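PDB 6PWI: putative hyaluronoglucosaminidase from Clostridium perfringens, which probably acts as a family 84 glycoside hydrolase on hexosaminides, this chain holding the catalytic barrel and flanking domains of a longer, probably secreted and cell-wall-anchored protein. Local coordinates for residues N305-L310 and N345-T350; D313-R318 and T353-I358; F327-K332 and K349-M354; E377-E380 and G384-A387. One frame throughout, in Å; residues are numbered along the deposited sequence.

Contact 1: residues N305-L310 and N345-T350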
loop_
_atom_site.group_PDB
_atom_site.type_symbol
_atom_site.label_atom_id
_atom_site.label_comp_id
_atom_site.label_asym_id
_atom_site.label_seq_id
_atom_site.Cartn_x
_atom_site.Cartn_y
_atom_site.Cartn_z
ATOM N N ASN A 305 -8.305 30.868 -9.697
ATOM C CA ASN A 305 -8.248 31.130 -11.126
ATOM C C ASN A 305 -6.831 30.922 -11.643
ATOM O O ASN A 305 -6.635 30.370 -12.726
ATOM C CB ASN A 305 -8.715 32.546 -11.451
ATOM C CG ASN A 305 -10.202 32.592 -11.720
ATOM O OD1 ASN A 305 -10.763 31.660 -12.298
ATOM N ND2 ASN A 305 -10.846 33.670 -11.301
ATOM N N ASN A 306 -5.858 31.374 -10.850
ATOM C CA ASN A 306 -4.458 31.289 -11.224
ATOM C C ASN A 306 -4.030 29.827 -11.322
ATOM O O ASN A 306 -3.326 29.450 -12.259
ATOM C CB ASN A 306 -3.594 32.147 -10.299
ATOM C CG ASN A 306 -3.831 33.626 -10.524
ATOM O OD1 ASN A 306 -4.309 34.033 -11.585
ATOM N ND2 ASN A 306 -3.498 34.439 -9.533
ATOM N N GLN A 307 -4.486 29.017 -10.353
ATOM C CA GLN A 307 -4.162 27.602 -10.301
ATOM C C GLN A 307 -4.626 26.927 -11.589
ATOM O O GLN A 307 -3.902 26.113 -12.153
ATOM C CB GLN A 307 -4.732 26.975 -9.028
ATOM C CG GLN A 307 -4.004 27.426 -7.767
ATOM C CD GLN A 307 -4.784 27.184 -6.497
ATOM O OE1 GLN A 307 -5.483 26.185 -6.352
ATOM N NE2 GLN A 307 -4.654 28.100 -5.552
ATOM N N VAL A 308 -5.812 27.316 -12.074
ATOM C CA VAL A 308 -6.353 26.796 -13.320
ATOM C C VAL A 308 -5.475 27.243 -14.493
ATOM O O VAL A 308 -5.109 26.426 -15.342
ATOM C CB VAL A 308 -7.826 27.202 -13.516
ATOM C CG1 VAL A 308 -8.373 26.726 -14.857
ATOM C CG2 VAL A 308 -8.690 26.684 -12.383
ATOM N N LYS A 309 -5.146 28.543 -14.534
ATOM C CA LYS A 309 -4.294 29.110 -15.571
ATOM C C LYS A 309 -3.055 28.234 -15.751
ATOM O O LYS A 309 -2.775 27.787 -16.863
ATOM C CB LYS A 309 -3.960 30.566 -15.232
ATOM C CG LYS A 309 -3.159 31.349 -16.261
ATOM C CD LYS A 309 -3.258 32.850 -15.997
ATOM C CE LYS A 309 -2.089 33.672 -16.503
ATOM N NZ LYS A 309 -1.851 33.458 -17.953
ATOM N N LEU A 310 -2.348 27.951 -14.648
ATOM C CA LEU A 310 -1.118 27.180 -14.712
ATOM C C LEU A 310 -1.383 25.799 -15.313
ATOM O O LEU A 310 -0.654 25.363 -16.207
ATOM C CB LEU A 310 -0.482 27.075 -13.323
ATOM C CG LEU A 310 0.739 26.154 -13.247
ATOM C CD1 LEU A 310 1.884 26.687 -14.095
ATOM C CD2 LEU A 310 1.200 25.950 -11.812
ATOM N N ASN A 345 -19.384 25.494 -3.406
ATOM C CA ASN A 345 -18.125 26.063 -2.960
ATOM C C ASN A 345 -17.382 26.656 -4.159
ATOM O O ASN A 345 -17.165 25.963 -5.147
ATOM C CB ASN A 345 -17.337 25.008 -2.181
ATOM C CG ASN A 345 -15.943 25.457 -1.815
ATOM O OD1 ASN A 345 -15.048 25.429 -2.653
ATOM N ND2 ASN A 345 -15.750 25.855 -0.568
ATOM N N GLU A 346 -17.005 27.940 -4.062
ATOM C CA GLU A 346 -16.446 28.706 -5.170
ATOM C C GLU A 346 -15.135 28.079 -5.632
ATOM O O GLU A 346 -14.917 27.892 -6.829
ATOM C CB GLU A 346 -16.131 30.147 -4.763
ATOM C CG GLU A 346 -17.343 30.999 -4.441
ATOM C CD GLU A 346 -18.158 31.510 -5.621
ATOM O OE1 GLU A 346 -17.862 31.116 -6.777
ATOM O OE2 GLU A 346 -19.100 32.302 -5.378
ATOM N N TYR A 347 -14.259 27.777 -4.665
ATOM C CA TYR A 347 -12.948 27.232 -4.969
ATOM C C TYR A 347 -13.095 25.952 -5.794
ATOM O O TYR A 347 -12.480 25.831 -6.849
ATOM C CB TYR A 347 -12.103 27.044 -3.706
ATOM C CG TYR A 347 -10.773 26.397 -3.996
ATOM C CD1 TYR A 347 -9.648 27.162 -4.267
ATOM C CD2 TYR A 347 -10.653 25.015 -4.070
ATOM C CE1 TYR A 347 -8.432 26.576 -4.584
ATOM C CE2 TYR A 347 -9.444 24.411 -4.378
ATOM C CZ TYR A 347 -8.332 25.195 -4.640
ATOM O OH TYR A 347 -7.143 24.602 -4.951
ATOM N N LEU A 348 -13.926 25.012 -5.322
ATOM C CA LEU A 348 -14.029 23.708 -5.961
ATOM C C LEU A 348 -14.652 23.846 -7.349
ATOM O O LEU A 348 -14.243 23.158 -8.279
ATOM C CB LEU A 348 -14.806 22.730 -5.069
ATOM C CG LEU A 348 -14.116 22.317 -3.764
ATOM C CD1 LEU A 348 -15.017 21.425 -2.925
ATOM C CD2 LEU A 348 -12.782 21.625 -4.020
ATOM N N LYS A 349 -15.619 24.759 -7.490
ATOM C CA LYS A 349 -16.275 25.011 -8.763
ATOM C C LYS A 349 -15.241 25.494 -9.779
ATOM O O LYS A 349 -15.266 25.063 -10.934
ATOM C CB LYS A 349 -17.422 26.005 -8.570
ATOM C CG LYS A 349 -18.319 26.259 -9.774
ATOM C CD LYS A 349 -19.457 27.192 -9.414
ATOM C CE LYS A 349 -19.891 28.118 -10.532
ATOM N NZ LYS A 349 -20.922 27.489 -11.389
ATOM N N THR A 350 -14.316 26.359 -9.335
ATOM C CA THR A 350 -13.302 26.900 -10.229
ATOM C C THR A 350 -12.291 25.830 -10.637
ATOM O O THR A 350 -11.965 25.705 -11.821
ATOM C CB THR A 350 -12.580 28.095 -9.605
ATOM O OG1 THR A 350 -13.602 29.056 -9.365
ATOM C CG2 THR A 350 -11.549 28.691 -10.533
#
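Gln-307 reaches from helix 304-321 to the phenol of Tyr-347 on helix 346-351. From CB the chain leaves its helix with CG anti to the carbonyl carbon (chi1 -71°) and then runs on extended, so CB and CG act as a spacer that carries the amide across. CD lies 3.8 Å from Tyr-347 OH. At the tip, OE1 accepts a hydrogen bond of 2.7 Å from Tyr-347 OH, which comes in within the carbonyl plane at a C=O...donor angle of 153°. The same OE1 sits at the edge of the phenol ring, 3.5 Å from Tyr-347 CE1, and the amide plane is turned 55° from the ring. NE2 comes no nearer to the ring than 4.2 Å, at Tyr-347 CE1, so the carbonyl oxygen does the bonding. Tyr-347 OH is gripped a second time, by the backbone N of Lys-332, so the phenol ties the helix layer to the segment that follows strand 328-330. Both helices belong to the outer layer of the eight-stranded parallel barrel of the beta-N-acetylglucosaminidase domain; segments 305-310 and 346-350 run nearly parallel, their axes 10.3 Å apart at closest approach. Gln-307 comes within about 9 Å, side chain to side chain, of Asp-299, the predicted proton donor. Apolar packing sits beside the polar bridge, Val-308 CG2 lying 4.0 Å from Thr-350 CG2. At the exposed edge Asn-305 OD1 touches that same methyl in van der Waals contact. Thr-350 OG1 donates within its own helix to Glu-346 O. At the N-cap, just before helix 346-351, Asn-345 OD1 accepts from Leu-348 N.

Contact 2: residues D313-R318 and T353-I358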
loop_
_atom_site.group_PDB
_atom_site.type_symbol
_atom_site.label_atom_id
_atom_site.label_comp_id
_atom_site.label_asym_id
_atom_site.label_seq_id
_atom_site.Cartn_x
_atom_site.Cartn_y
_atom_site.Cartn_z
ATOM N N ASP A 313 -1.682 25.623 -18.941
ATOM C CA ASP A 313 -0.398 25.786 -19.610
ATOM C C ASP A 313 0.442 24.512 -19.493
ATOM O O ASP A 313 1.175 24.174 -20.422
ATOM C CB ASP A 313 0.329 27.053 -19.147
ATOM C CG ASP A 313 -0.215 28.329 -19.781
ATOM O OD1 ASP A 313 -0.738 28.247 -20.910
ATOM O OD2 ASP A 313 -0.107 29.397 -19.145
ATOM N N LEU A 314 0.318 23.801 -18.363
ATOM C CA LEU A 314 1.066 22.570 -18.155
ATOM C C LEU A 314 0.478 21.451 -19.004
ATOM O O LEU A 314 1.204 20.552 -19.422
ATOM C CB LEU A 314 1.074 22.194 -16.670
ATOM C CG LEU A 314 1.844 23.147 -15.757
ATOM C CD1 LEU A 314 1.831 22.650 -14.320
ATOM C CD2 LEU A 314 3.273 23.328 -16.239
ATOM N N GLU A 315 -0.834 21.516 -19.260
ATOM C CA GLU A 315 -1.502 20.500 -20.059
ATOM C C GLU A 315 -1.025 20.584 -21.511
ATOM O O GLU A 315 -0.830 19.553 -22.158
ATOM C CB GLU A 315 -3.023 20.608 -19.921
ATOM C CG GLU A 315 -3.798 19.585 -20.738
ATOM C CD GLU A 315 -3.734 18.131 -20.287
ATOM O OE1 GLU A 315 -3.078 17.842 -19.265
ATOM O OE2 GLU A 315 -4.349 17.280 -20.963
ATOM N N LYS A 316 -0.824 21.815 -22.009
ATOM C CA LYS A 316 -0.318 22.032 -23.358
ATOM C C LYS A 316 1.038 21.346 -23.510
ATOM O O LYS A 316 1.253 20.598 -24.463
ATOM C CB LYS A 316 -0.269 23.525 -23.710
ATOM C CG LYS A 316 -1.531 24.099 -24.352
ATOM C CD LYS A 316 -1.413 25.557 -24.791
ATOM C CE LYS A 316 -1.942 26.558 -23.781
ATOM N N TRP A 317 1.928 21.589 -22.538
ATOM C CA TRP A 317 3.245 20.969 -22.463
ATOM C C TRP A 317 3.136 19.443 -22.486
ATOM O O TRP A 317 3.866 18.759 -23.206
ATOM C CB TRP A 317 3.984 21.459 -21.211
ATOM C CG TRP A 317 5.320 20.813 -21.011
ATOM C CD1 TRP A 317 6.497 21.163 -21.608
ATOM C CD2 TRP A 317 5.624 19.700 -20.149
ATOM N NE1 TRP A 317 7.507 20.343 -21.185
ATOM C CE2 TRP A 317 7.005 19.433 -20.290
ATOM C CE3 TRP A 317 4.874 18.907 -19.270
ATOM C CZ2 TRP A 317 7.643 18.413 -19.584
ATOM C CZ3 TRP A 317 5.503 17.889 -18.586
ATOM C CH2 TRP A 317 6.870 17.649 -18.737
ATOM N N ARG A 318 2.209 18.919 -21.684
ATOM C CA ARG A 318 2.093 17.487 -21.482
ATOM C C ARG A 318 1.732 16.795 -22.797
ATOM O O ARG A 318 2.212 15.697 -23.082
ATOM C CB ARG A 318 1.058 17.238 -20.388
ATOM C CG ARG A 318 0.898 15.781 -19.995
ATOM C CD ARG A 318 -0.556 15.623 -19.642
ATOM N NE ARG A 318 -0.921 14.292 -20.076
ATOM C CZ ARG A 318 -2.099 13.971 -20.581
ATOM N NH1 ARG A 318 -3.033 14.895 -20.731
ATOM N NH2 ARG A 318 -2.331 12.720 -20.937
ATOM N N THR A 353 -12.969 23.584 -13.414
ATOM C CA THR A 353 -12.927 24.080 -14.784
ATOM C C THR A 353 -11.554 23.846 -15.415
ATOM O O THR A 353 -11.367 24.168 -16.583
ATOM C CB THR A 353 -13.333 25.555 -14.913
ATOM O OG1 THR A 353 -12.295 26.359 -14.353
ATOM C CG2 THR A 353 -14.670 25.865 -14.277
ATOM N N MET A 354 -10.601 23.281 -14.661
ATOM C CA MET A 354 -9.317 22.938 -15.248
ATOM C C MET A 354 -9.480 21.734 -16.181
ATOM O O MET A 354 -10.512 21.067 -16.141
ATOM C CB MET A 354 -8.240 22.708 -14.184
ATOM C CG MET A 354 -8.379 21.423 -13.390
ATOM S SD MET A 354 -6.997 21.238 -12.224
ATOM C CE MET A 354 -7.186 22.703 -11.208
ATOM N N PRO A 355 -8.524 21.461 -17.107
ATOM C CA PRO A 355 -8.702 20.420 -18.120
ATOM C C PRO A 355 -9.203 19.108 -17.531
ATOM O O PRO A 355 -8.757 18.700 -16.463
ATOM C CB PRO A 355 -7.288 20.244 -18.678
ATOM C CG PRO A 355 -6.693 21.617 -18.563
ATOM C CD PRO A 355 -7.246 22.171 -17.267
ATOM N N GLU A 356 -10.107 18.459 -18.275
ATOM C CA GLU A 356 -10.858 17.277 -17.880
ATOM C C GLU A 356 -9.953 16.103 -17.504
ATOM O O GLU A 356 -10.376 15.205 -16.781
ATOM C CB GLU A 356 -11.718 16.828 -19.060
ATOM C CG GLU A 356 -13.143 17.350 -19.041
ATOM C CD GLU A 356 -14.040 16.548 -19.976
ATOM O OE1 GLU A 356 -13.922 16.728 -21.213
ATOM O OE2 GLU A 356 -14.830 15.712 -19.472
ATOM N N THR A 357 -8.717 16.095 -18.011
ATOM C CA THR A 357 -7.839 14.941 -17.876
ATOM C C THR A 357 -7.190 14.890 -16.491
ATOM O O THR A 357 -6.671 13.848 -16.096
ATOM C CB THR A 357 -6.734 14.967 -18.940
ATOM O OG1 THR A 357 -6.048 16.218 -18.820
ATOM C CG2 THR A 357 -7.253 14.758 -20.348
ATOM N N ILE A 358 -7.201 16.017 -15.769
ATOM C CA ILE A 358 -6.475 16.130 -14.514
ATOM C C ILE A 358 -7.250 15.411 -13.411
ATOM O O ILE A 358 -8.456 15.594 -13.274
ATOM C CB ILE A 358 -6.187 17.608 -14.181
ATOM C CG1 ILE A 358 -5.278 18.239 -15.241
ATOM C CG2 ILE A 358 -5.609 17.749 -12.783
ATOM C CD1 ILE A 358 -5.266 19.753 -15.230
#
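Glu-315 of helix 304-321 packs its aliphatic part against Pro-355 and gives its carboxylate to Thr-357. The tight part is here: Glu-315 CB lies 4.0 Å from Pro-355 CG, and Glu-315 CG is 4.1 Å from Pro-355 CB, the two side chains running antiparallel alongside one another. CG stands anti to the backbone N (chi1 179°) and the chain then bends, which brings the carboxylate round to Thr-357. There Thr-357 OG1 donates to Glu-315 OE2 over 2.9 Å, arriving from above the carboxylate plane, 56° out of it. From its own helix Arg-318 meets the acid edge-on: NH1 forms a salt bridge of 2.7 Å with Glu-315 OE2, and Arg-318 NE is held by Val-324 O. The type I turn from Pro-355 to Ile-358, which leads into barrel strand 359-362, presents both loop partners. Its solvent side is looser. Glu-356, at the turn's corner, is exposed and makes no contact with the helix segment, and Arg-318 NH1 stays 3.8 Å from Thr-357 OG1. With a cation and a hydroxyl donor both at OE2, the buried Glu-315 probably remains ionised.

Contact 3: residues F327-K332 and K349-M354; sequences FIFVPK and KTIGTM
Thr-350 O is gripped twice by Thr-353, in the turn that brings Ile-351 and Met-354 against the ring of Phe-329. Thr-353 OG1 donates to Thr-350 O over 2.6 Å, within the carbonyl plane, and Thr-353 N donates to the same Thr-350 O at 2.8 Å. Together with the type I turn from Ile-351 to Met-354, this pair of bonds turns the chain after the helical residues back toward the barrel. Met-354 then covers one face of Phe-329. Its CG lies between the backbone N and the carbonyl carbon (chi1 72°), and a further bend about the last torsion folds the methyl over the ring. Met-354 CE stands 3.8 Å from the centroid of the Phe-329 ring and only 7° off its normal, a CH-pi contact over the centre. The sulfur follows in a Met-aromatic contact, Met-354 SD lying 4.3 Å from the same centroid. Ile-351 approaches the far end of the ring obliquely, its CD1 4.0 Å from Phe-329 CE2, and the two side chains cross at about a right angle. The contact lies within the beta-alpha-beta unit of strand 328-330, helix 346-351 and strand 359-362. Gln-307 of the preceding helix also touches the ring, which is some 10 Å from the side chain of Asp-299, the predicted proton donor. Between segments 327-332 and 349-354 the touching side chains are Phe-329, Ile-351 and Met-354, all nonpolar: dispersion and the polarisable methyl and sulfur over the pi face do the holding, while the bonds within the turn probably help to place the methionine.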
loop_
_atom_site.group_PDB
_atom_site.type_symbol
_atom_site.label_atom_id
_atom_site.label_comp_id
_atom_site.label_asym_id
_atom_site.label_seq_id
_atom_site.Cartn_x
_atom_site.Cartn_y
_atom_site.Cartn_z
ATOM N N PHE A 327 -1.862 14.601 -15.341
ATOM C CA PHE A 327 -1.469 15.259 -14.109
ATOM C C PHE A 327 -2.402 14.890 -12.959
ATOM O O PHE A 327 -3.592 14.623 -13.141
ATOM C CB PHE A 327 -1.490 16.781 -14.265
ATOM C CG PHE A 327 -0.334 17.373 -15.029
ATOM C CD1 PHE A 327 0.908 17.542 -14.429
ATOM C CD2 PHE A 327 -0.496 17.798 -16.342
ATOM C CE1 PHE A 327 1.965 18.104 -15.131
ATOM C CE2 PHE A 327 0.562 18.356 -17.043
ATOM C CZ PHE A 327 1.790 18.508 -16.438
ATOM N N ILE A 328 -1.813 14.899 -11.763
ATOM C CA ILE A 328 -2.514 14.772 -10.502
ATOM C C ILE A 328 -2.508 16.156 -9.864
ATOM O O ILE A 328 -1.503 16.855 -9.937
ATOM C CB ILE A 328 -1.779 13.711 -9.663
ATOM C CG1 ILE A 328 -2.157 12.308 -10.141
ATOM C CG2 ILE A 328 -2.030 13.891 -8.177
ATOM C CD1 ILE A 328 -1.003 11.339 -10.191
ATOM N N PHE A 329 -3.641 16.565 -9.283
ATOM C CA PHE A 329 -3.747 17.868 -8.640
ATOM C C PHE A 329 -4.346 17.702 -7.244
ATOM O O PHE A 329 -5.383 17.070 -7.077
ATOM C CB PHE A 329 -4.549 18.831 -9.521
ATOM C CG PHE A 329 -4.697 20.235 -8.985
ATOM C CD1 PHE A 329 -3.770 21.221 -9.301
ATOM C CD2 PHE A 329 -5.767 20.581 -8.172
ATOM C CE1 PHE A 329 -3.897 22.509 -8.800
ATOM C CE2 PHE A 329 -5.890 21.869 -7.669
ATOM C CZ PHE A 329 -4.956 22.832 -7.982
ATOM N N VAL A 330 -3.680 18.274 -6.238
ATOM C CA VAL A 330 -4.175 18.220 -4.873
ATOM C C VAL A 330 -4.712 19.606 -4.531
ATOM O O VAL A 330 -3.953 20.566 -4.490
ATOM C CB VAL A 330 -3.080 17.778 -3.882
ATOM C CG1 VAL A 330 -3.545 17.883 -2.439
ATOM C CG2 VAL A 330 -2.594 16.377 -4.172
ATOM N N PRO A 331 -6.031 19.769 -4.292
ATOM C CA PRO A 331 -6.617 21.105 -4.165
ATOM C C PRO A 331 -6.362 21.683 -2.775
ATOM O O PRO A 331 -5.972 20.950 -1.864
ATOM C CB PRO A 331 -8.105 20.822 -4.416
ATOM C CG PRO A 331 -8.314 19.423 -3.862
ATOM C CD PRO A 331 -7.014 18.686 -4.120
ATOM N N LYS A 332 -6.563 23.002 -2.630
ATOM C CA LYS A 332 -6.413 23.658 -1.341
ATOM C C LYS A 332 -7.501 23.168 -0.390
ATOM O O LYS A 332 -7.251 22.962 0.794
ATOM C CB LYS A 332 -6.488 25.179 -1.470
ATOM C CG LYS A 332 -6.287 25.921 -0.157
ATOM C CD LYS A 332 -6.679 27.375 -0.217
ATOM C CE LYS A 332 -6.170 28.154 0.978
ATOM N NZ LYS A 332 -6.873 29.453 1.112
ATOM N N LYS A 349 -15.619 24.759 -7.490
ATOM C CA LYS A 349 -16.275 25.011 -8.763
ATOM C C LYS A 349 -15.241 25.494 -9.779
ATOM O O LYS A 349 -15.266 25.063 -10.934
ATOM C CB LYS A 349 -17.422 26.005 -8.570
ATOM C CG LYS A 349 -18.319 26.259 -9.774
ATOM C CD LYS A 349 -19.457 27.192 -9.414
ATOM C CE LYS A 349 -19.891 28.118 -10.532
ATOM N NZ LYS A 349 -20.922 27.489 -11.389
ATOM N N THR A 350 -14.316 26.359 -9.335
ATOM C CA THR A 350 -13.302 26.900 -10.229
ATOM C C THR A 350 -12.291 25.830 -10.637
ATOM O O THR A 350 -11.965 25.705 -11.821
ATOM C CB THR A 350 -12.580 28.095 -9.605
ATOM O OG1 THR A 350 -13.602 29.056 -9.365
ATOM C CG2 THR A 350 -11.549 28.691 -10.533
ATOM N N ILE A 351 -11.781 25.103 -9.633
ATOM C CA ILE A 351 -10.831 24.013 -9.786
ATOM C C ILE A 351 -11.367 23.013 -10.807
ATOM O O ILE A 351 -10.613 22.470 -11.607
ATOM C CB ILE A 351 -10.542 23.386 -8.403
ATOM C CG1 ILE A 351 -9.605 24.273 -7.580
ATOM C CG2 ILE A 351 -10.016 21.965 -8.485
ATOM C CD1 ILE A 351 -8.473 24.902 -8.369
ATOM N N GLY A 352 -12.688 22.819 -10.800
ATOM C CA GLY A 352 -13.337 21.876 -11.694
ATOM C C GLY A 352 -13.361 22.331 -13.153
ATOM O O GLY A 352 -13.734 21.552 -14.027
ATOM N N THR A 353 -12.969 23.584 -13.414
ATOM C CA THR A 353 -12.927 24.080 -14.784
ATOM C C THR A 353 -11.554 23.846 -15.415
ATOM O O THR A 353 -11.367 24.168 -16.583
ATOM C CB THR A 353 -13.333 25.555 -14.913
ATOM O OG1 THR A 353 -12.295 26.359 -14.353
ATOM C CG2 THR A 353 -14.670 25.865 -14.277
ATOM N N MET A 354 -10.601 23.281 -14.661
ATOM C CA MET A 354 -9.317 22.938 -15.248
ATOM C C MET A 354 -9.480 21.734 -16.181
ATOM O O MET A 354 -10.512 21.067 -16.141
ATOM C CB MET A 354 -8.240 22.708 -14.184
ATOM C CG MET A 354 -8.379 21.423 -13.390
ATOM S SD MET A 354 -6.997 21.238 -12.224
ATOM C CE MET A 354 -7.186 22.703 -11.208
#

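Contact 4: residues E377-E380 and G384-A387; sequences EFFE and GRQA
Phe-379 of helix 373-383 carries Ala-387 over one face of its ring and the carbonyl of Arg-385 at its edge. Ala-387 CB stands 3.5 Å from the centroid of the Phe-379 ring in a CH-pi contact shifted toward the rim. In the ring plane, Arg-385 O lies 3.2 Å from Phe-379 CD2. The same oxygen meets the helix backbone: Glu-380 CA makes a CA-H...O contact of 3.5 Å with Arg-385 O, 157° at the hydrogen. Farther out, Glu-380 and Gln-386 run alongside each other in the same direction, Glu-380 OE1 resting 3.5 Å from Gln-386 CG, with carboxylate and amide planes almost perpendicular. What sets these pieces in place is the end of the helix. Gly-384 N donates to Glu-380 O at 2.9 Å, and the glycine then leaves helical geometry with positive phi (112°), doubling the chain back beside its own helix toward barrel strand 387-391. The Phe-379 ring, swung anti to the backbone N, is also met edge-to-face by Trp-362 of the preceding strand. The Arg-385 guanidinium bonds to Ile-358 O, Pro-355 O, Met-354 O and Gly-352 O. Between the two segments, one backbone bond is joined by the methyl on the ring and by weakly polar C-H contacts, in which ring and CA hydrogens face the negative end of the Arg-385 carbonyl.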
loop_
_atom_site.group_PDB
_atom_site.type_symbol
_atom_site.label_atom_id
_atom_site.label_comp_id
_atom_site.label_asym_id
_atom_site.label_seq_id
_atom_site.Cartn_x
_atom_site.Cartn_y
_atom_site.Cartn_z
ATOM N N GLU A 377 -19.893 11.415 -3.718
ATOM C CA GLU A 377 -21.051 12.093 -4.289
ATOM C C GLU A 377 -20.893 13.602 -4.103
ATOM O O GLU A 377 -21.201 14.383 -5.004
ATOM C CB GLU A 377 -22.357 11.639 -3.629
ATOM C CG GLU A 377 -22.888 10.304 -4.119
ATOM C CD GLU A 377 -23.971 9.658 -3.257
ATOM O OE1 GLU A 377 -24.443 10.302 -2.281
ATOM O OE2 GLU A 377 -24.353 8.504 -3.562
ATOM N N PHE A 378 -20.421 13.998 -2.915
ATOM C CA PHE A 378 -20.247 15.407 -2.610
ATOM C C PHE A 378 -19.193 16.002 -3.543
ATOM O O PHE A 378 -19.419 17.051 -4.149
ATOM C CB PHE A 378 -19.884 15.637 -1.139
ATOM C CG PHE A 378 -19.482 17.067 -0.865
ATOM C CD1 PHE A 378 -20.430 18.020 -0.534
ATOM C CD2 PHE A 378 -18.165 17.478 -1.009
ATOM C CE1 PHE A 378 -20.069 19.342 -0.315
ATOM C CE2 PHE A 378 -17.806 18.799 -0.794
ATOM C CZ PHE A 378 -18.756 19.729 -0.444
ATOM N N PHE A 379 -18.041 15.321 -3.627
ATOM C CA PHE A 379 -16.924 15.781 -4.434
ATOM C C PHE A 379 -17.374 15.971 -5.880
ATOM O O PHE A 379 -17.049 16.983 -6.497
ATOM C CB PHE A 379 -15.748 14.803 -4.364
ATOM C CG PHE A 379 -14.551 15.237 -5.174
ATOM C CD1 PHE A 379 -13.505 15.930 -4.580
ATOM C CD2 PHE A 379 -14.481 14.982 -6.537
ATOM C CE1 PHE A 379 -12.410 16.339 -5.325
ATOM C CE2 PHE A 379 -13.392 15.399 -7.284
ATOM C CZ PHE A 379 -12.357 16.071 -6.676
ATOM N N GLU A 380 -18.120 14.988 -6.400
ATOM C CA GLU A 380 -18.557 15.005 -7.786
ATOM C C GLU A 380 -19.502 16.182 -8.031
ATOM O O GLU A 380 -19.360 16.889 -9.025
ATOM C CB GLU A 380 -19.162 13.658 -8.200
ATOM C CG GLU A 380 -19.473 13.586 -9.688
ATOM C CD GLU A 380 -19.724 12.214 -10.293
ATOM O OE1 GLU A 380 -19.576 11.194 -9.579
ATOM O OE2 GLU A 380 -20.064 12.166 -11.491
ATOM N N GLY A 384 -17.250 18.416 -10.349
ATOM C CA GLY A 384 -17.729 18.108 -11.688
ATOM C C GLY A 384 -17.161 16.804 -12.250
ATOM O O GLY A 384 -17.473 16.427 -13.377
ATOM N N ARG A 385 -16.327 16.115 -11.464
ATOM C CA ARG A 385 -15.714 14.862 -11.878
ATOM C C ARG A 385 -15.466 14.007 -10.636
ATOM O O ARG A 385 -15.540 14.496 -9.515
ATOM C CB ARG A 385 -14.405 15.134 -12.628
ATOM C CG ARG A 385 -13.271 15.627 -11.740
ATOM C CD ARG A 385 -12.068 16.150 -12.498
ATOM N NE ARG A 385 -12.324 17.480 -13.031
ATOM C CZ ARG A 385 -11.509 18.146 -13.843
ATOM N NH1 ARG A 385 -10.357 17.612 -14.219
ATOM N NH2 ARG A 385 -11.849 19.354 -14.258
ATOM N N GLN A 386 -15.156 12.728 -10.842
ATOM C CA GLN A 386 -14.930 11.823 -9.730
ATOM C C GLN A 386 -13.572 12.092 -9.086
ATOM O O GLN A 386 -12.649 12.574 -9.741
ATOM C CB GLN A 386 -15.053 10.384 -10.211
ATOM C CG GLN A 386 -16.462 10.034 -10.649
ATOM C CD GLN A 386 -16.568 8.567 -10.973
ATOM O OE1 GLN A 386 -15.600 7.933 -11.403
ATOM N NE2 GLN A 386 -17.751 8.021 -10.748
ATOM N N ALA A 387 -13.468 11.756 -7.794
ATOM C CA ALA A 387 -12.293 12.062 -6.996
ATOM C C ALA A 387 -11.226 10.985 -7.152
ATOM O O ALA A 387 -11.519 9.834 -7.469
ATOM C CB ALA A 387 -12.687 12.215 -5.550
#

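Overall arrangement
All four contacts lie on one flank of the eight-stranded parallel barrel, among the helices, strands and connecting loops of successive barrel units. Contacts 1 and 2 use successive parts of helix 304-321, their centres about 13 Å apart, and their segments alternate along the chain. Contact 3, its centre about 6 Å from that of contact 1 and 10 Å from that of contact 2, shares Lys-349 and Thr-350 with the first and Thr-353 and Met-354 with the second. Contact 4 follows later, centre about 11 Å from that of contact 3, between helix 373-383 and the approach to strand 387-391. Arg-385 links it back to the 353-358 loop, so neighbouring strand-helix units are interlocked around the barrel carrying the predicted proton donor.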